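Local coordinates for phosphate-binding protein (Xanthomonas axonopodis pv. citri, PDB 5UB3) that probably serves as a periplasmic ligand-binding receptor, working as a pair with a diguanylate cyclase, and belongs to the phosphonate-binding family of ABC-transporter substrate-binding proteins, at residues 92-97 with 181-186; 98-103 with 198-203. One frame throughout, in Å; residues are numbered along the deposited sequence.

Interaction 1: 92-97 with 181-186; sequences DFHTLF and LSNVDW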
loop_
_atom_site.group_PDB
_atom_site.type_symbol
_atom_site.label_atom_id
_atom_site.label_comp_id
_atom_site.label_asym_id
_atom_site.label_seq_id
_atom_site.Cartn_x
_atom_site.Cartn_y
_atom_site.Cartn_z
ATOM N N ASP A 92 -2.444 0.119 -12.000
ATOM C CA ASP A 92 -1.635 -1.014 -11.519
ATOM C C ASP A 92 -0.296 -0.525 -11.049
ATOM O O ASP A 92 0.171 0.583 -11.385
ATOM C CB ASP A 92 -1.385 -2.048 -12.632
ATOM C CG ASP A 92 -2.581 -2.928 -12.933
ATOM O OD1 ASP A 92 -3.704 -2.772 -12.360
ATOM O OD2 ASP A 92 -2.396 -3.876 -13.745
ATOM N N PHE A 93 0.336 -1.357 -10.249
ATOM C CA PHE A 93 1.740 -1.214 -10.019
ATOM C C PHE A 93 2.395 -2.567 -9.767
ATOM O O PHE A 93 1.705 -3.562 -9.669
ATOM C CB PHE A 93 1.991 -0.147 -8.956
ATOM C CG PHE A 93 1.632 -0.532 -7.529
ATOM C CD1 PHE A 93 0.876 -1.661 -7.200
ATOM C CD2 PHE A 93 2.089 0.292 -6.509
ATOM C CE1 PHE A 93 0.581 -1.968 -5.892
ATOM C CE2 PHE A 93 1.803 0.004 -5.168
ATOM C CZ PHE A 93 1.059 -1.137 -4.867
ATOM N N HIS A 94 3.719 -2.579 -9.596
ATOM C CA HIS A 94 4.437 -3.794 -9.286
ATOM C C HIS A 94 5.642 -3.473 -8.471
ATOM O O HIS A 94 5.971 -2.326 -8.348
ATOM C CB HIS A 94 4.852 -4.600 -10.515
ATOM C CG HIS A 94 5.728 -3.874 -11.466
ATOM N ND1 HIS A 94 5.236 -3.049 -12.440
ATOM C CD2 HIS A 94 7.071 -3.865 -11.596
ATOM C CE1 HIS A 94 6.234 -2.578 -13.163
ATOM N NE2 HIS A 94 7.356 -3.043 -12.653
ATOM N N THR A 95 6.224 -4.521 -7.901
ATOM C CA THR A 95 7.439 -4.385 -7.110
ATOM C C THR A 95 8.651 -4.608 -7.987
ATOM O O THR A 95 8.639 -5.478 -8.861
ATOM C CB THR A 95 7.384 -5.275 -5.882
ATOM O OG1 THR A 95 6.442 -4.687 -4.969
ATOM C CG2 THR A 95 8.752 -5.325 -5.214
ATOM N N LEU A 96 9.657 -3.770 -7.785
ATOM C CA LEU A 96 10.960 -4.022 -8.346
ATOM C C LEU A 96 11.990 -4.218 -7.257
ATOM O O LEU A 96 11.907 -3.645 -6.151
ATOM C CB LEU A 96 11.344 -2.947 -9.335
ATOM C CG LEU A 96 11.218 -1.475 -9.028
ATOM C CD1 LEU A 96 12.338 -1.166 -8.069
ATOM C CD2 LEU A 96 11.294 -0.565 -10.272
ATOM N N PHE A 97 12.923 -5.095 -7.540
ATOM C CA PHE A 97 14.033 -5.321 -6.628
ATOM C C PHE A 97 15.191 -4.640 -7.274
ATOM O O PHE A 97 15.417 -4.805 -8.461
ATOM C CB PHE A 97 14.329 -6.790 -6.490
ATOM C CG PHE A 97 13.284 -7.569 -5.725
ATOM C CD1 PHE A 97 12.085 -7.889 -6.316
ATOM C CD2 PHE A 97 13.533 -8.014 -4.450
ATOM C CE1 PHE A 97 11.141 -8.625 -5.634
ATOM C CE2 PHE A 97 12.598 -8.737 -3.747
ATOM C CZ PHE A 97 11.402 -9.072 -4.358
ATOM N N LEU A 181 10.944 -1.687 -3.947
ATOM C CA LEU A 181 10.018 -0.535 -4.028
ATOM C C LEU A 181 9.045 -0.764 -5.183
ATOM O O LEU A 181 9.330 -1.624 -6.037
ATOM C CB LEU A 181 10.798 0.699 -4.344
ATOM C CG LEU A 181 11.698 1.318 -3.294
ATOM C CD1 LEU A 181 12.407 2.509 -3.905
ATOM C CD2 LEU A 181 10.909 1.797 -2.109
ATOM N N SER A 182 7.956 0.034 -5.269
ATOM C CA SER A 182 7.055 -0.064 -6.436
ATOM C C SER A 182 7.755 0.572 -7.638
ATOM O O SER A 182 8.639 1.420 -7.518
ATOM C CB SER A 182 5.715 0.694 -6.241
ATOM O OG SER A 182 5.949 2.068 -6.410
ATOM N N ASN A 183 7.298 0.192 -8.809
ATOM C CA ASN A 183 7.763 0.800 -10.035
ATOM C C ASN A 183 7.460 2.259 -10.072
ATOM O O ASN A 183 8.178 3.004 -10.638
ATOM C CB ASN A 183 7.140 0.108 -11.219
ATOM C CG ASN A 183 5.636 0.266 -11.252
ATOM O OD1 ASN A 183 4.905 0.012 -10.287
ATOM N ND2 ASN A 183 5.172 0.730 -12.380
ATOM N N VAL A 184 6.414 2.684 -9.383
ATOM C CA VAL A 184 6.073 4.112 -9.317
ATOM C C VAL A 184 7.022 4.872 -8.405
ATOM O O VAL A 184 7.513 5.990 -8.724
ATOM C CB VAL A 184 4.652 4.308 -8.810
ATOM C CG1 VAL A 184 4.290 5.797 -8.817
ATOM C CG2 VAL A 184 3.692 3.522 -9.668
ATOM N N ASP A 185 7.305 4.258 -7.266
ATOM C CA ASP A 185 8.289 4.778 -6.350
ATOM C C ASP A 185 9.627 5.019 -7.002
ATOM O O ASP A 185 10.265 6.022 -6.733
ATOM C CB ASP A 185 8.556 3.788 -5.234
ATOM C CG ASP A 185 7.412 3.605 -4.306
ATOM O OD1 ASP A 185 6.537 4.480 -4.145
ATOM O OD2 ASP A 185 7.439 2.552 -3.655
ATOM N N TRP A 186 10.036 4.108 -7.882
ATOM C CA TRP A 186 11.269 4.210 -8.615
ATOM C C TRP A 186 11.449 5.564 -9.313
ATOM O O TRP A 186 12.558 6.056 -9.414
ATOM C CB TRP A 186 11.299 3.107 -9.647
ATOM C CG TRP A 186 12.583 2.954 -10.414
ATOM C CD1 TRP A 186 12.765 3.179 -11.750
ATOM C CD2 TRP A 186 13.868 2.485 -9.899
ATOM N NE1 TRP A 186 14.061 2.885 -12.090
ATOM C CE2 TRP A 186 14.753 2.453 -10.984
ATOM C CE3 TRP A 186 14.328 2.094 -8.631
ATOM C CZ2 TRP A 186 16.093 2.035 -10.858
ATOM C CZ3 TRP A 186 15.667 1.665 -8.493
ATOM C CH2 TRP A 186 16.529 1.650 -9.608
HETATM O O HOH W 1 2.288 0.795 -12.974
#
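Asn-183 lays its side chain against one face of the His-94 imidazole. Its CB sits 3.6 Å from the centroid of the His-94 ring, a CH-pi contact. The amide and ring planes are only 19° apart, so the two flat groups stack. Asn-183 CG stands between its backbone N and carbonyl carbon (chi1 64°), and chi2 (-51°) turns OD1 to the backbone of 92-97. There OD1 accepts from His-94 N at 2.9 Å, with the donor well above the carbonyl plane. Asn-183 N in turn donates to His-94 O at 2.9 Å. A water joins Asn-183 ND2 to Asp-92 O. At the other end, Leu-96 crosses Trp-186 at about a right angle. Leu-96 CD2 lies over a face of the indole, 4.1 Å from the centroid of the Trp-186 five-membered ring. The backbone of Leu-96 pairs with Leu-181, antiparallel and hydrogen-bonded in both directions. Ser-182 and Asp-185 make a capping box: Asp-185 N donates to Ser-182 OG at 2.7 Å, and Ser-182 N to Asp-185 OD2. His-94 NE2 bonds to Arg-205. OD1 of Asn-183 thus stands in for a backbone acceptor and probably prolongs the pairing by one bond beyond strand 178-182, where helix 183-186 begins.

Interaction 2: 98-103 with 198-203; sequences FVRRDS and RDFRIV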
loop_
_atom_site.group_PDB
_atom_site.type_symbol
_atom_site.label_atom_id
_atom_site.label_comp_id
_atom_site.label_asym_id
_atom_site.label_seq_id
_atom_site.Cartn_x
_atom_site.Cartn_y
_atom_site.Cartn_z
ATOM N N PHE A 98 15.976 -3.906 -6.505
ATOM C CA PHE A 98 17.098 -3.242 -7.080
ATOM C C PHE A 98 18.331 -3.374 -6.199
ATOM O O PHE A 98 18.228 -3.572 -4.990
ATOM C CB PHE A 98 16.768 -1.777 -7.328
ATOM C CG PHE A 98 16.546 -1.008 -6.088
ATOM C CD1 PHE A 98 15.270 -0.949 -5.522
ATOM C CD2 PHE A 98 17.616 -0.360 -5.439
ATOM C CE1 PHE A 98 15.060 -0.266 -4.340
ATOM C CE2 PHE A 98 17.412 0.329 -4.279
ATOM C CZ PHE A 98 16.144 0.374 -3.713
ATOM N N VAL A 99 19.477 -3.263 -6.830
ATOM C CA VAL A 99 20.777 -3.263 -6.156
ATOM C C VAL A 99 21.688 -2.168 -6.637
ATOM O O VAL A 99 21.439 -1.541 -7.672
ATOM C CB VAL A 99 21.535 -4.553 -6.442
ATOM C CG1 VAL A 99 20.711 -5.745 -5.976
ATOM C CG2 VAL A 99 21.916 -4.670 -7.920
ATOM N N ARG A 100 22.797 -2.004 -5.935
ATOM C CA ARG A 100 23.877 -1.207 -6.513
ATOM C C ARG A 100 24.385 -1.833 -7.801
ATOM O O ARG A 100 24.435 -3.050 -7.956
ATOM C CB ARG A 100 25.021 -1.030 -5.539
ATOM C CG ARG A 100 24.640 -0.101 -4.397
ATOM C CD ARG A 100 25.888 0.291 -3.649
ATOM N NE ARG A 100 26.879 0.856 -4.571
ATOM C CZ ARG A 100 27.053 2.153 -4.848
ATOM N NH1 ARG A 100 26.323 3.117 -4.256
ATOM N NH2 ARG A 100 28.027 2.488 -5.710
ATOM N N ARG A 101 24.715 -0.990 -8.763
ATOM C CA ARG A 101 25.132 -1.508 -10.062
ATOM C C ARG A 101 26.439 -2.294 -9.874
ATOM O O ARG A 101 26.642 -3.269 -10.539
ATOM C CB ARG A 101 25.185 -0.381 -11.113
ATOM C CG ARG A 101 26.333 -0.416 -12.118
ATOM C CD ARG A 101 26.031 0.322 -13.435
ATOM N NE ARG A 101 24.930 -0.276 -14.216
ATOM C CZ ARG A 101 24.896 -1.519 -14.743
ATOM N NH1 ARG A 101 25.897 -2.394 -14.592
ATOM N NH2 ARG A 101 23.820 -1.903 -15.442
ATOM N N ASP A 102 27.281 -1.900 -8.924
ATOM C CA ASP A 102 28.523 -2.646 -8.659
ATOM C C ASP A 102 28.330 -3.939 -7.804
ATOM O O ASP A 102 29.299 -4.646 -7.497
ATOM C CB ASP A 102 29.621 -1.709 -8.102
ATOM C CG ASP A 102 29.213 -0.985 -6.792
ATOM O OD1 ASP A 102 28.309 -1.379 -6.079
ATOM O OD2 ASP A 102 29.823 0.029 -6.444
ATOM N N SER A 103 27.080 -4.285 -7.476
ATOM C CA SER A 103 26.750 -5.508 -6.739
ATOM C C SER A 103 26.981 -6.695 -7.645
ATOM O O SER A 103 26.814 -6.614 -8.836
ATOM C CB SER A 103 25.234 -5.516 -6.377
ATOM O OG SER A 103 24.810 -6.758 -5.818
ATOM N N ARG A 198 20.897 6.566 -9.899
ATOM C CA ARG A 198 21.914 6.385 -10.942
ATOM C C ARG A 198 22.905 5.283 -10.585
ATOM O O ARG A 198 23.497 4.709 -11.475
ATOM C CB ARG A 198 22.659 7.695 -11.223
ATOM C CG ARG A 198 23.573 8.123 -10.104
ATOM C CD ARG A 198 23.895 9.590 -10.251
ATOM N NE ARG A 198 24.987 10.025 -9.395
ATOM C CZ ARG A 198 25.319 11.301 -9.191
ATOM N NH1 ARG A 198 24.620 12.282 -9.764
ATOM N NH2 ARG A 198 26.312 11.616 -8.382
ATOM N N ASP A 199 23.063 4.980 -9.294
ATOM C CA ASP A 199 23.945 3.877 -8.881
ATOM C C ASP A 199 23.291 2.510 -8.777
ATOM O O ASP A 199 23.938 1.546 -8.376
ATOM C CB ASP A 199 24.668 4.261 -7.611
ATOM C CG ASP A 199 25.695 5.409 -7.830
ATOM O OD1 ASP A 199 26.319 5.508 -8.879
ATOM O OD2 ASP A 199 25.842 6.209 -6.921
ATOM N N PHE A 200 22.014 2.423 -9.163
ATOM C CA PHE A 200 21.224 1.218 -9.035
ATOM C C PHE A 200 20.850 0.545 -10.345
ATOM O O PHE A 200 20.683 1.179 -11.371
ATOM C CB PHE A 200 19.885 1.546 -8.326
ATOM C CG PHE A 200 20.012 1.972 -6.907
ATOM C CD1 PHE A 200 21.061 1.556 -6.104
ATOM C CD2 PHE A 200 19.036 2.735 -6.340
ATOM C CE1 PHE A 200 21.129 1.945 -4.778
ATOM C CE2 PHE A 200 19.101 3.154 -4.993
ATOM C CZ PHE A 200 20.137 2.735 -4.219
ATOM N N ARG A 201 20.636 -0.751 -10.246
ATOM C CA ARG A 201 20.201 -1.588 -11.314
ATOM C C ARG A 201 18.967 -2.371 -10.798
ATOM O O ARG A 201 18.972 -2.935 -9.681
ATOM C CB ARG A 201 21.372 -2.529 -11.612
ATOM C CG ARG A 201 21.144 -3.637 -12.602
ATOM C CD ARG A 201 22.496 -4.140 -13.148
ATOM N NE ARG A 201 23.507 -4.371 -12.095
ATOM C CZ ARG A 201 23.489 -5.402 -11.286
ATOM N NH1 ARG A 201 22.515 -6.292 -11.392
ATOM N NH2 ARG A 201 24.428 -5.539 -10.348
ATOM N N ILE A 202 17.948 -2.486 -11.649
ATOM C CA ILE A 202 16.808 -3.364 -11.355
ATOM C C ILE A 202 17.139 -4.827 -11.651
ATOM O O ILE A 202 17.576 -5.157 -12.736
ATOM C CB ILE A 202 15.568 -2.904 -12.119
ATOM C CG1 ILE A 202 15.212 -1.465 -11.666
ATOM C CG2 ILE A 202 14.431 -3.867 -11.891
ATOM C CD1 ILE A 202 14.396 -0.744 -12.697
ATOM N N VAL A 203 16.967 -5.708 -10.663
ATOM C CA VAL A 203 17.260 -7.124 -10.855
ATOM C C VAL A 203 16.038 -8.027 -11.008
ATOM O O VAL A 203 16.183 -9.164 -11.424
ATOM C CB VAL A 203 18.248 -7.683 -9.772
ATOM C CG1 VAL A 203 19.558 -6.949 -9.899
ATOM C CG2 VAL A 203 17.692 -7.603 -8.358
#
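Phe-98 and Phe-200 bring their rings together obliquely, with centroids 4.6 Å apart and planes at 44°. Phe-98 CE2 lies over one face of the Phe-200 ring, 3.4 Å from Phe-200 CE2. A second apolar touch joins Val-99 CG2 to Val-203 CG1 at 3.8 Å.

The backbone bonds are those of an antiparallel pair. Val-99 and Arg-201 bond both ways, Val-99 N to Arg-201 O at 2.9 Å and Arg-201 N to Val-99 O at 2.8 Å. Arg-101 N extends the ladder to Asp-199 O, just where a type I turn from Arg-100 to Ser-103 begins.

Arginines supply the polar side-chain contacts. Arg-201 runs beside Val-99, and its chain bends at chi3 (46°), bringing the guanidinium to the turn. NH2 of Arg-201 donates to Arg-101 O at 3.2 Å, in its own plane but above that of the carbonyl; NH1 bonds to Ile-105 O. Val-99 CG2 rests on a face of this guanidinium. Arg-201 NE is buried without a partner. Arg-100 grips Asp-102 side-on through NE and NH2, a salt bridge within the turn, while its NH1 bonds to His-172 O.

The phenylalanine side packs on helix 164-172, where Val-171 touches both rings, and on Trp-186. Strand 98-100 lies between strands 178-182 and 200-205, with Phe-98 backbone-bonded to Gly-179.

The two contacts lie along one strand, 92-100, with centres about 15 Å apart. Interaction 1 pairs it with the end of strand 178-182, and interaction 2 with strand 200-205. Their segments alternate along the chain: 92-97, 98-103, 181-186, 198-203. The contacts also touch directly. Phe-97 O probably accepts a hydrogen bond from Val-203 N at 2.8 Å, and Trp-186 packs on Phe-200 and Ile-202. Interaction 2 is farther from the chain centre, about 24 Å against 11 Å. Strand 92-100 is thus hydrogen-bonded to two later strands, which ties chain parts more than 80 residues apart into one sheet region of the periplasmic binding protein fold.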